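Local coordinates for protein 4-amino-4-deoxy-L-arabinose transferase or related glycosyltransferases of PMT family (Cupriavidus metallidurans, PDB 5EZM) that probably transfers 4-amino-4-deoxy-L-arabinose from a polyprenyl-phosphate carrier to lipid A, as a zinc-binding integral membrane glycosyltransferase of the GT-C fold, at residues L49-L54 against E107-L112; M127-W132 against L176-D182; F405-Y409 against G456-V460. All blocks are in the same frame, centred on the assembly; numbering follows the deposited sequence.

Contact 1: residues L49-L54 against E107-L112; sequences LDMRHL and EWQARL. With MPG ([(Z)-octadec-9-enyl] (2R)-2,3-bis(oxidanyl)propanoate), chain B.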
loop_
_atom_site.group_PDB
_atom_site.type_symbol
_atom_site.label_atom_id
_atom_site.label_comp_id
_atom_site.label_asym_id
_atom_site.label_seq_id
_atom_site.Cartn_x
_atom_site.Cartn_y
_atom_site.Cartn_z
ATOM N N LEU A 49 11.896 -5.947 -2.609
ATOM C CA LEU A 49 10.602 -6.184 -3.237
ATOM C C LEU A 49 10.390 -7.658 -3.559
ATOM O O LEU A 49 9.262 -8.155 -3.467
ATOM C CB LEU A 49 10.474 -5.353 -4.513
ATOM C CG LEU A 49 10.295 -3.845 -4.371
ATOM C CD1 LEU A 49 10.220 -3.208 -5.747
ATOM C CD2 LEU A 49 9.050 -3.530 -3.560
ATOM N N ASP A 50 11.452 -8.372 -3.928
ATOM C CA ASP A 50 11.344 -9.729 -4.455
ATOM C C ASP A 50 11.804 -10.772 -3.444
ATOM O O ASP A 50 12.442 -11.764 -3.800
ATOM C CB ASP A 50 12.140 -9.866 -5.749
ATOM C CG ASP A 50 11.725 -11.073 -6.564
ATOM O OD1 ASP A 50 10.518 -11.401 -6.581
ATOM O OD2 ASP A 50 12.610 -11.694 -7.191
ATOM N N MET A 51 11.488 -10.564 -2.166
ATOM C CA MET A 51 11.927 -11.490 -1.131
ATOM C C MET A 51 10.788 -11.959 -0.233
ATOM O O MET A 51 11.045 -12.601 0.792
ATOM C CB MET A 51 13.050 -10.861 -0.299
ATOM C CG MET A 51 14.298 -10.586 -1.131
ATOM S SD MET A 51 15.829 -10.487 -0.190
ATOM C CE MET A 51 15.781 -8.796 0.377
ATOM N N ARG A 52 9.541 -11.674 -0.596
ATOM C CA ARG A 52 8.387 -12.174 0.132
ATOM C C ARG A 52 7.352 -12.677 -0.862
ATOM O O ARG A 52 7.188 -12.099 -1.940
ATOM C CB ARG A 52 7.758 -11.093 1.021
ATOM C CG ARG A 52 8.704 -10.444 2.017
ATOM C CD ARG A 52 7.984 -9.392 2.853
ATOM N NE ARG A 52 7.419 -8.322 2.036
ATOM C CZ ARG A 52 6.134 -8.227 1.701
ATOM N NH1 ARG A 52 5.267 -9.141 2.118
ATOM N NH2 ARG A 52 5.713 -7.217 0.950
ATOM N N HIS A 53 6.664 -13.756 -0.503
ATOM C CA HIS A 53 5.511 -14.168 -1.282
ATOM C C HIS A 53 4.358 -13.199 -1.054
ATOM O O HIS A 53 4.325 -12.454 -0.071
ATOM C CB HIS A 53 5.094 -15.591 -0.920
ATOM C CG HIS A 53 6.050 -16.637 -1.398
ATOM N ND1 HIS A 53 7.043 -17.160 -0.598
ATOM C CD2 HIS A 53 6.174 -17.249 -2.598
ATOM C CE1 HIS A 53 7.733 -18.054 -1.283
ATOM N NE2 HIS A 53 7.226 -18.125 -2.502
ATOM N N LEU A 54 3.403 -13.213 -1.982
ATOM C CA LEU A 54 2.308 -12.252 -1.945
ATOM C C LEU A 54 1.399 -12.516 -0.752
ATOM O O LEU A 54 0.995 -13.657 -0.501
ATOM C CB LEU A 54 1.506 -12.307 -3.244
ATOM C CG LEU A 54 2.248 -11.887 -4.512
ATOM C CD1 LEU A 54 1.311 -11.914 -5.702
ATOM C CD2 LEU A 54 2.864 -10.507 -4.343
ATOM N N GLU A 107 6.644 -11.451 -8.101
ATOM C CA GLU A 107 6.349 -10.732 -6.867
ATOM C C GLU A 107 6.783 -9.273 -6.957
ATOM O O GLU A 107 5.981 -8.365 -6.714
ATOM C CB GLU A 107 7.024 -11.423 -5.682
ATOM C CG GLU A 107 6.296 -12.661 -5.174
ATOM C CD GLU A 107 6.607 -13.918 -5.972
ATOM O OE1 GLU A 107 7.039 -13.807 -7.140
ATOM O OE2 GLU A 107 6.418 -15.025 -5.424
ATOM N N TRP A 108 8.049 -9.026 -7.309
ATOM C CA TRP A 108 8.540 -7.651 -7.293
ATOM C C TRP A 108 7.887 -6.805 -8.376
ATOM O O TRP A 108 7.695 -5.600 -8.181
ATOM C CB TRP A 108 10.065 -7.611 -7.421
ATOM C CG TRP A 108 10.634 -7.975 -8.770
ATOM C CD1 TRP A 108 11.143 -9.186 -9.145
ATOM C CD2 TRP A 108 10.788 -7.110 -9.905
ATOM N NE1 TRP A 108 11.591 -9.132 -10.443
ATOM C CE2 TRP A 108 11.384 -7.869 -10.932
ATOM C CE3 TRP A 108 10.476 -5.769 -10.153
ATOM C CZ2 TRP A 108 11.671 -7.335 -12.187
ATOM C CZ3 TRP A 108 10.766 -5.240 -11.403
ATOM C CH2 TRP A 108 11.357 -6.022 -12.401
ATOM N N GLN A 109 7.532 -7.408 -9.512
ATOM C CA GLN A 109 6.800 -6.663 -10.531
ATOM C C GLN A 109 5.417 -6.265 -10.030
ATOM O O GLN A 109 4.932 -5.167 -10.325
ATOM C CB GLN A 109 6.689 -7.487 -11.813
ATOM C CG GLN A 109 8.024 -7.808 -12.472
ATOM C CD GLN A 109 8.590 -9.140 -12.028
ATOM O OE1 GLN A 109 8.458 -9.530 -10.865
ATOM N NE2 GLN A 109 9.222 -9.854 -12.956
ATOM N N ALA A 110 4.769 -7.143 -9.266
ATOM C CA ALA A 110 3.454 -6.828 -8.728
ATOM C C ALA A 110 3.507 -5.736 -7.668
ATOM O O ALA A 110 2.480 -5.105 -7.395
ATOM C CB ALA A 110 2.816 -8.091 -8.151
ATOM N N ARG A 111 4.674 -5.503 -7.068
ATOM C CA ARG A 111 4.860 -4.457 -6.072
ATOM C C ARG A 111 5.531 -3.222 -6.649
ATOM O O ARG A 111 5.980 -2.360 -5.888
ATOM C CB ARG A 111 5.671 -4.990 -4.889
ATOM C CG ARG A 111 4.929 -6.040 -4.067
ATOM C CD ARG A 111 5.649 -6.363 -2.773
ATOM N NE ARG A 111 6.407 -7.604 -2.861
ATOM C CZ ARG A 111 6.054 -8.741 -2.270
ATOM N NH1 ARG A 111 4.948 -8.799 -1.540
ATOM N NH2 ARG A 111 6.812 -9.821 -2.405
ATOM N N LEU A 112 5.599 -3.111 -7.976
ATOM C CA LEU A 112 6.383 -2.044 -8.588
ATOM C C LEU A 112 5.685 -0.693 -8.459
ATOM O O LEU A 112 6.340 0.332 -8.222
ATOM C CB LEU A 112 6.651 -2.385 -10.053
ATOM C CG LEU A 112 7.869 -1.722 -10.686
ATOM C CD1 LEU A 112 9.132 -2.136 -9.948
ATOM C CD2 LEU A 112 7.961 -2.087 -12.158
HETATM C C2 MPG B . 15.594 -9.439 -6.589
HETATM C C3 MPG B . 15.299 -8.706 -7.892
HETATM C C4 MPG B . 14.946 -7.242 -7.678
HETATM C C5 MPG B . 14.487 -6.581 -8.987
HETATM C C6 MPG B . 14.562 -5.045 -8.955
HETATM C C7 MPG B . 14.193 -4.428 -10.319
HETATM C C8 MPG B . 14.241 -2.882 -10.312
HETATM C C9 MPG B . 13.514 -2.264 -11.531
HETATM C C10 MPG B . 13.319 -0.729 -11.386
HETATM C C11 MPG B . 12.335 -0.155 -12.428
HETATM C C12 MPG B . 12.280 1.412 -12.408
HETATM C C1 MPG B . 15.821 -10.939 -6.800
#
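Arg111 grips Leu49 side-on. NE and NH2 of Arg111 both donate to Leu49 O, at 3.0 and 3.1 Å. The NE bond lies in the carbonyl plane, on a lone pair, with a C=O...N angle of 145°. The two bonds fix the rotation of the guanidinium. NH2 of Arg111 also turns to Arg52 O, but that separation is too short to be trusted in detail. Leu54 CD2 covers one face of the group, 3.9 Å from Arg111 NH1. Arg52 crosses the other face, the two guanidinium planes 44° apart. Arg52 NH2 and Arg111 NH1 are 3.0 Å apart; both are donors, and no bond joins them. Glu59 takes Arg111 NH1 in a salt bridge and Arg52 NH2 in a long, weak ion pair. Arg52 NH2 also donates to His156 O. This part is buried.

The lipid-facing side, partly exposed, is built from Asp50 and Trp108. Trp108 CB packs on Leu49 CB at 3.7 Å. Its chi1 of 71° lays the indole beside Asp50, whose OD1 is at the ring edge, in plane. The MPG chain runs over one indole face, its C5 3.8 Å above the plane; Gln109 covers the other. Asp50 OD2 approaches MPG C1 at 3.3 Å. His53 and Glu107, also partly exposed, lie side by side, His53 CD2 3.6 Å from Glu107 OE2. Their polar partners are Glu458 for His53 ND1 and Tyr496 for Glu107 OE2.

The contact closes the loop after helix 31-47 onto helix 107-110, at the edge of the membrane helices. The carbonyls take the N-H groups of a buried arginine, and Glu59 probably balances its charge. A carboxylate and an indole border a bound lipid chain, consistent with a site near the membrane edge.

Contact 2: residues M127-W132 against L176-D182; sequences MAARRW and LMGQHPD
Arg131 lies over one face of His180, while His180 turns its CD2 to the face of Trp132. Arg131 is the one to follow outward. Its CB rests on Met177 SD at 3.5 Å. CG, anti to the backbone N, lies between that sulfur and His180 CD2, the latter 3.7 Å away. The chain then bends at chi2 (65°), which lays the rest along the imidazole. CD stands over the His180 ring, 4.2 Å from its centroid, as a CH-pi contact. NE follows over the same face, nearest to CG of His180 at 3.6 Å. CZ passes ND1 of the same ring. The tip, NH2, comes up beside the backbone of Asp182. A bound MPG also touches this arginine.

Two membrane helices of the GT-C fold meet here near their C-terminal ends. Helix 112-133 supplies the arginine and the tryptophan. Helix 160-178 and the turn after it supply the partners. Deeper between the helices, Met177 SD lies on CA of Ala128, and the Met177 side chain crosses that of Met127 at about a right angle. Trp191 of helix 185-206 touches both methionines.

Trp132 reaches across the end of helix 160-178. Its NE1 donates to Leu176 O at 2.7 Å. The carbonyl oxygen lies in the indole plane, yet the donor stands well above the carbonyl plane, off the lone pairs. His180 turns an edge to the indole face in a tilted edge-to-face pair, with centroids 4.6 Å apart and planes at 56°. CD2 of His180 is over the centre of the indole. Pro181 CD packs at 3.7 Å from Trp132 CH2, on the outer benzene part. His180 ND1 accepts from the backbone N of Asp182 at 3.1 Å, which ties the imidazole to the turn that carries it.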
loop_
_atom_site.group_PDB
_atom_site.type_symbol
_atom_site.label_atom_id
_atom_site.label_comp_id
_atom_site.label_asym_id
_atom_site.label_seq_id
_atom_site.Cartn_x
_atom_site.Cartn_y
_atom_site.Cartn_z
ATOM N N MET A 127 11.524 17.936 -2.916
ATOM C CA MET A 127 11.565 19.030 -3.880
ATOM C C MET A 127 10.866 20.263 -3.322
ATOM O O MET A 127 11.425 21.367 -3.330
ATOM C CB MET A 127 10.929 18.606 -5.202
ATOM C CG MET A 127 10.865 19.740 -6.217
ATOM S SD MET A 127 10.169 19.281 -7.812
ATOM C CE MET A 127 8.512 18.792 -7.327
ATOM N N ALA A 128 9.633 20.091 -2.831
ATOM C CA ALA A 128 8.937 21.207 -2.195
ATOM C C ALA A 128 9.700 21.703 -0.972
ATOM O O ALA A 128 9.817 22.917 -0.749
ATOM C CB ALA A 128 7.517 20.789 -1.814
ATOM N N ALA A 129 10.234 20.775 -0.173
ATOM C CA ALA A 129 11.033 21.170 0.982
ATOM C C ALA A 129 12.240 21.996 0.560
ATOM O O ALA A 129 12.541 23.024 1.176
ATOM C CB ALA A 129 11.476 19.933 1.763
ATOM N N ARG A 130 12.943 21.565 -0.493
ATOM C CA ARG A 130 14.103 22.317 -0.961
ATOM C C ARG A 130 13.698 23.693 -1.466
ATOM O O ARG A 130 14.419 24.677 -1.260
ATOM C CB ARG A 130 14.830 21.540 -2.058
ATOM N N ARG A 131 12.541 23.784 -2.124
ATOM C CA ARG A 131 12.075 25.068 -2.634
ATOM C C ARG A 131 11.778 26.040 -1.497
ATOM O O ARG A 131 12.249 27.183 -1.506
ATOM C CB ARG A 131 10.836 24.860 -3.503
ATOM C CG ARG A 131 10.259 26.132 -4.098
ATOM C CD ARG A 131 11.222 26.765 -5.085
ATOM N NE ARG A 131 10.545 27.694 -5.983
ATOM C CZ ARG A 131 11.172 28.493 -6.839
ATOM N NH1 ARG A 131 12.496 28.481 -6.908
ATOM N NH2 ARG A 131 10.477 29.308 -7.621
ATOM N N TRP A 132 11.004 25.601 -0.503
ATOM C CA TRP A 132 10.544 26.516 0.537
ATOM C C TRP A 132 11.516 26.666 1.698
ATOM O O TRP A 132 11.605 27.753 2.280
ATOM C CB TRP A 132 9.188 26.062 1.083
ATOM C CG TRP A 132 8.033 26.435 0.214
ATOM C CD1 TRP A 132 7.378 25.630 -0.670
ATOM C CD2 TRP A 132 7.389 27.712 0.147
ATOM N NE1 TRP A 132 6.367 26.325 -1.285
ATOM C CE2 TRP A 132 6.352 27.607 -0.801
ATOM C CE3 TRP A 132 7.588 28.934 0.796
ATOM C CZ2 TRP A 132 5.515 28.674 -1.112
ATOM C CZ3 TRP A 132 6.758 29.995 0.483
ATOM C CH2 TRP A 132 5.734 29.858 -0.463
ATOM N N LEU A 176 2.503 23.323 -3.377
ATOM C CA LEU A 176 3.486 24.156 -2.688
ATOM C C LEU A 176 4.447 24.809 -3.674
ATOM O O LEU A 176 4.809 25.979 -3.509
ATOM C CB LEU A 176 4.253 23.331 -1.656
ATOM C CG LEU A 176 3.429 22.728 -0.516
ATOM C CD1 LEU A 176 4.332 22.045 0.502
ATOM C CD2 LEU A 176 2.566 23.783 0.154
ATOM N N MET A 177 4.869 24.074 -4.707
ATOM C CA MET A 177 5.765 24.647 -5.708
ATOM C C MET A 177 5.097 25.795 -6.452
ATOM O O MET A 177 5.741 26.808 -6.753
ATOM C CB MET A 177 6.216 23.572 -6.697
ATOM C CG MET A 177 7.060 22.455 -6.100
ATOM S SD MET A 177 8.681 23.007 -5.537
ATOM C CE MET A 177 9.380 23.662 -7.052
ATOM N N GLY A 178 3.805 25.655 -6.757
ATOM C CA GLY A 178 3.106 26.678 -7.516
ATOM C C GLY A 178 2.799 27.939 -6.738
ATOM O O GLY A 178 2.520 28.974 -7.347
ATOM N N GLN A 179 2.842 27.879 -5.410
ATOM C CA GLN A 179 2.529 29.030 -4.577
ATOM C C GLN A 179 3.772 29.727 -4.042
ATOM O O GLN A 179 3.662 30.550 -3.127
ATOM C CB GLN A 179 1.619 28.610 -3.420
ATOM C CG GLN A 179 0.275 28.067 -3.869
ATOM C CD GLN A 179 -0.479 29.042 -4.751
ATOM O OE1 GLN A 179 -0.520 30.240 -4.478
ATOM N NE2 GLN A 179 -1.075 28.532 -5.821
ATOM N N HIS A 180 4.945 29.425 -4.585
ATOM C CA HIS A 180 6.147 30.138 -4.169
ATOM C C HIS A 180 6.204 31.492 -4.864
ATOM O O HIS A 180 6.033 31.561 -6.085
ATOM C CB HIS A 180 7.400 29.330 -4.488
ATOM C CG HIS A 180 8.622 29.802 -3.761
ATOM N ND1 HIS A 180 9.396 30.852 -4.207
ATOM C CD2 HIS A 180 9.202 29.367 -2.617
ATOM C CE1 HIS A 180 10.400 31.043 -3.370
ATOM N NE2 HIS A 180 10.306 30.155 -2.396
ATOM N N PRO A 181 6.429 32.583 -4.127
ATOM C CA PRO A 181 6.433 33.907 -4.771
ATOM C C PRO A 181 7.512 34.064 -5.827
ATOM O O PRO A 181 7.271 34.702 -6.860
ATOM C CB PRO A 181 6.646 34.868 -3.592
ATOM C CG PRO A 181 6.219 34.103 -2.386
ATOM C CD PRO A 181 6.579 32.674 -2.666
ATOM N N ASP A 182 8.696 33.490 -5.607
ATOM C CA ASP A 182 9.804 33.623 -6.555
ATOM C C ASP A 182 9.606 32.809 -7.845
ATOM O O ASP A 182 10.580 32.645 -8.597
ATOM C CB ASP A 182 11.117 33.221 -5.881
ATOM C CG ASP A 182 11.498 34.151 -4.742
ATOM O OD1 ASP A 182 11.207 35.362 -4.841
ATOM O OD2 ASP A 182 12.089 33.673 -3.748
#

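Contact 3: residues F405-Y409 against G456-V460; sequences FYRAY and GHETV. With MPG ([(Z)-octadec-9-enyl] (2R)-2,3-bis(oxidanyl)propanoate), chain N; MPG ([(Z)-octadec-9-enyl] (2R)-2,3-bis(oxidanyl)propanoate), chain X.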
loop_
_atom_site.group_PDB
_atom_site.type_symbol
_atom_site.label_atom_id
_atom_site.label_comp_id
_atom_site.label_asym_id
_atom_site.label_seq_id
_atom_site.Cartn_x
_atom_site.Cartn_y
_atom_site.Cartn_z
ATOM N N PHE A 405 5.901 -20.785 12.787
ATOM C CA PHE A 405 6.227 -19.689 11.879
ATOM C C PHE A 405 6.420 -18.381 12.631
ATOM O O PHE A 405 7.273 -17.566 12.257
ATOM C CB PHE A 405 5.135 -19.536 10.821
ATOM C CG PHE A 405 4.870 -20.786 10.034
ATOM C CD1 PHE A 405 5.625 -21.090 8.916
ATOM C CD2 PHE A 405 3.857 -21.656 10.408
ATOM C CE1 PHE A 405 5.378 -22.239 8.185
ATOM C CE2 PHE A 405 3.607 -22.808 9.684
ATOM C CZ PHE A 405 4.369 -23.100 8.571
ATOM N N TYR A 406 5.652 -18.166 13.699
ATOM C CA TYR A 406 5.827 -16.961 14.498
ATOM C C TYR A 406 7.070 -17.041 15.375
ATOM O O TYR A 406 7.692 -16.008 15.653
ATOM C CB TYR A 406 4.575 -16.708 15.335
ATOM C CG TYR A 406 3.391 -16.298 14.490
ATOM C CD1 TYR A 406 3.200 -14.973 14.127
ATOM C CD2 TYR A 406 2.479 -17.238 14.034
ATOM C CE1 TYR A 406 2.126 -14.593 13.346
ATOM C CE2 TYR A 406 1.400 -16.869 13.252
ATOM C CZ TYR A 406 1.229 -15.546 12.913
ATOM O OH TYR A 406 0.157 -15.169 12.136
ATOM N N ARG A 407 7.452 -18.245 15.807
ATOM C CA ARG A 407 8.741 -18.403 16.469
ATOM C C ARG A 407 9.877 -18.007 15.536
ATOM O O ARG A 407 10.843 -17.364 15.959
ATOM C CB ARG A 407 8.921 -19.843 16.952
ATOM C CG ARG A 407 7.980 -20.248 18.072
ATOM C CD ARG A 407 8.360 -21.604 18.652
ATOM N NE ARG A 407 9.753 -21.634 19.090
ATOM C CZ ARG A 407 10.190 -21.118 20.236
ATOM N NH1 ARG A 407 9.345 -20.524 21.068
ATOM N NH2 ARG A 407 11.476 -21.193 20.547
ATOM N N ALA A 408 9.772 -18.375 14.256
ATOM C CA ALA A 408 10.755 -17.932 13.275
ATOM C C ALA A 408 10.636 -16.443 12.966
ATOM O O ALA A 408 11.616 -15.833 12.529
ATOM C CB ALA A 408 10.618 -18.744 11.987
ATOM N N TYR A 409 9.460 -15.846 13.166
ATOM C CA TYR A 409 9.334 -14.406 12.970
ATOM C C TYR A 409 9.992 -13.634 14.110
ATOM O O TYR A 409 10.550 -12.551 13.888
ATOM C CB TYR A 409 7.854 -14.036 12.839
ATOM C CG TYR A 409 7.579 -12.661 12.264
ATOM C CD1 TYR A 409 8.595 -11.899 11.701
ATOM C CD2 TYR A 409 6.297 -12.127 12.286
ATOM C CE1 TYR A 409 8.342 -10.645 11.181
ATOM C CE2 TYR A 409 6.035 -10.875 11.768
ATOM C CZ TYR A 409 7.061 -10.138 11.214
ATOM O OH TYR A 409 6.810 -8.888 10.694
ATOM N N GLY A 456 10.981 -10.383 7.451
ATOM C CA GLY A 456 10.722 -11.455 8.394
ATOM C C GLY A 456 9.294 -11.958 8.337
ATOM O O GLY A 456 9.031 -13.126 8.639
ATOM N N HIS A 457 8.355 -11.094 7.947
ATOM C CA HIS A 457 6.969 -11.521 7.804
ATOM C C HIS A 457 6.800 -12.619 6.762
ATOM O O HIS A 457 5.746 -13.262 6.733
ATOM C CB HIS A 457 6.081 -10.327 7.449
ATOM C CG HIS A 457 4.621 -10.653 7.428
ATOM N ND1 HIS A 457 3.922 -10.867 6.259
ATOM C CD2 HIS A 457 3.730 -10.821 8.435
ATOM C CE1 HIS A 457 2.662 -11.142 6.546
ATOM N NE2 HIS A 457 2.519 -11.123 7.859
ATOM N N GLU A 458 7.806 -12.850 5.913
ATOM C CA GLU A 458 7.750 -13.967 4.976
ATOM C C GLU A 458 7.552 -15.298 5.695
ATOM O O GLU A 458 6.937 -16.216 5.139
ATOM C CB GLU A 458 9.023 -13.994 4.125
ATOM C CG GLU A 458 9.291 -15.291 3.385
ATOM C CD GLU A 458 8.418 -15.483 2.156
ATOM O OE1 GLU A 458 7.380 -14.805 2.028
ATOM O OE2 GLU A 458 8.777 -16.321 1.306
ATOM N N THR A 459 8.038 -15.410 6.938
ATOM C CA THR A 459 7.895 -16.657 7.686
ATOM C C THR A 459 6.433 -17.071 7.811
ATOM O O THR A 459 6.106 -18.256 7.682
ATOM C CB THR A 459 8.525 -16.524 9.074
ATOM O OG1 THR A 459 7.932 -15.419 9.767
ATOM C CG2 THR A 459 10.023 -16.308 8.966
ATOM N N VAL A 460 5.539 -16.115 8.062
ATOM C CA VAL A 460 4.119 -16.428 8.174
ATOM C C VAL A 460 3.358 -16.157 6.881
ATOM O O VAL A 460 2.241 -16.670 6.717
ATOM C CB VAL A 460 3.461 -15.658 9.339
ATOM C CG1 VAL A 460 4.232 -15.884 10.637
ATOM C CG2 VAL A 460 3.369 -14.179 9.019
HETATM C C2 MPG N . 1.893 -7.274 7.835
HETATM C C3 MPG N . 3.347 -6.841 7.687
HETATM C C4 MPG N . 3.942 -6.365 9.003
HETATM C C5 MPG N . 5.252 -5.588 8.797
HETATM C C6 MPG N . 5.669 -4.828 10.067
HETATM C C7 MPG N . 6.727 -3.742 9.794
HETATM C C8 MPG N . 6.906 -2.796 11.006
HETATM C C1 MPG N . 1.271 -7.688 6.498
HETATM C C2 MPG X . 13.312 -17.220 7.145
HETATM C C3 MPG X . 12.352 -16.612 6.131
HETATM C C4 MPG X . 12.518 -15.106 5.983
HETATM C C5 MPG X . 13.971 -14.637 6.172
HETATM C C6 MPG X . 14.087 -13.116 6.371
HETATM C C7 MPG X . 15.529 -12.609 6.165
HETATM C C8 MPG X . 15.687 -11.097 6.458
HETATM C C1 MPG X . 12.798 -18.553 7.695
#
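Val460 CG1 sits almost on the axis of the Tyr406 ring, 3.6 Å from the centroid and 9° off the normal. This is a CH-pi contact over the ring face. A second one joins His457 CA to the face of Tyr409, with CA 4.0 Å from the centroid. The same tyrosine meets the imidazole of His457 as an offset edge-to-face pair: the edge of His457 faces the Tyr409 ring, with planes at 71°.

These contacts join the start of helix 403-430 to the junction of helix 435-456 and helix 458-465, where the chain leaves the membrane helices of the GT-C fold. CG of Tyr409 is anti to the backbone N (chi1 -164°), which carries the ring over Gly456 and His457, with CE1 3.3 Å from Gly456 C.

Apolar contacts add to these. Phe405 CB meets Val460 CG1 at 3.8 Å, and Ala408 CB meets Thr459 CG2 at 3.9 Å. Phe405 CD1 also meets Thr459 O, a non-bonded contact, and Tyr409 CB meets Thr459 OG1.

No hydrogen bond crosses between the two segments. Thr459 OG1 donates back to Gly456 O at 2.8 Å, and the same oxygen takes the backbone N of Thr459. Tyr409 OH bonds to Ala453 O of helix 435-456, and Tyr406 OH to Ala398 O.

Lipid flanks the site. One MPG lies over a face of the His457 ring, and C3 of another lies 3.7 Å from Thr459 CG2.

Overall arrangement
Contacts 1 and 3 are neighbours, with centres 17 Å apart. They touch directly: His53 ND1 and Glu458 OE2 are 2.7 Å apart, probably a hydrogen bond, and Glu458 also packs on Arg52. Contact 2 is remote. Its centre is 35 Å from that of contact 1 and 44 Å from that of contact 3, which lies across the centre of the chain. Helix 107-110 of contact 1 leads directly into helix 112-133, which carries one half of contact 2. MPG lipids border all three. The bound decaprenyl-phosphate is about 7 Å from the side chain of Leu176 in contact 2. The zinc ligands Glu87, His268 and His270 belong to none of these contacts.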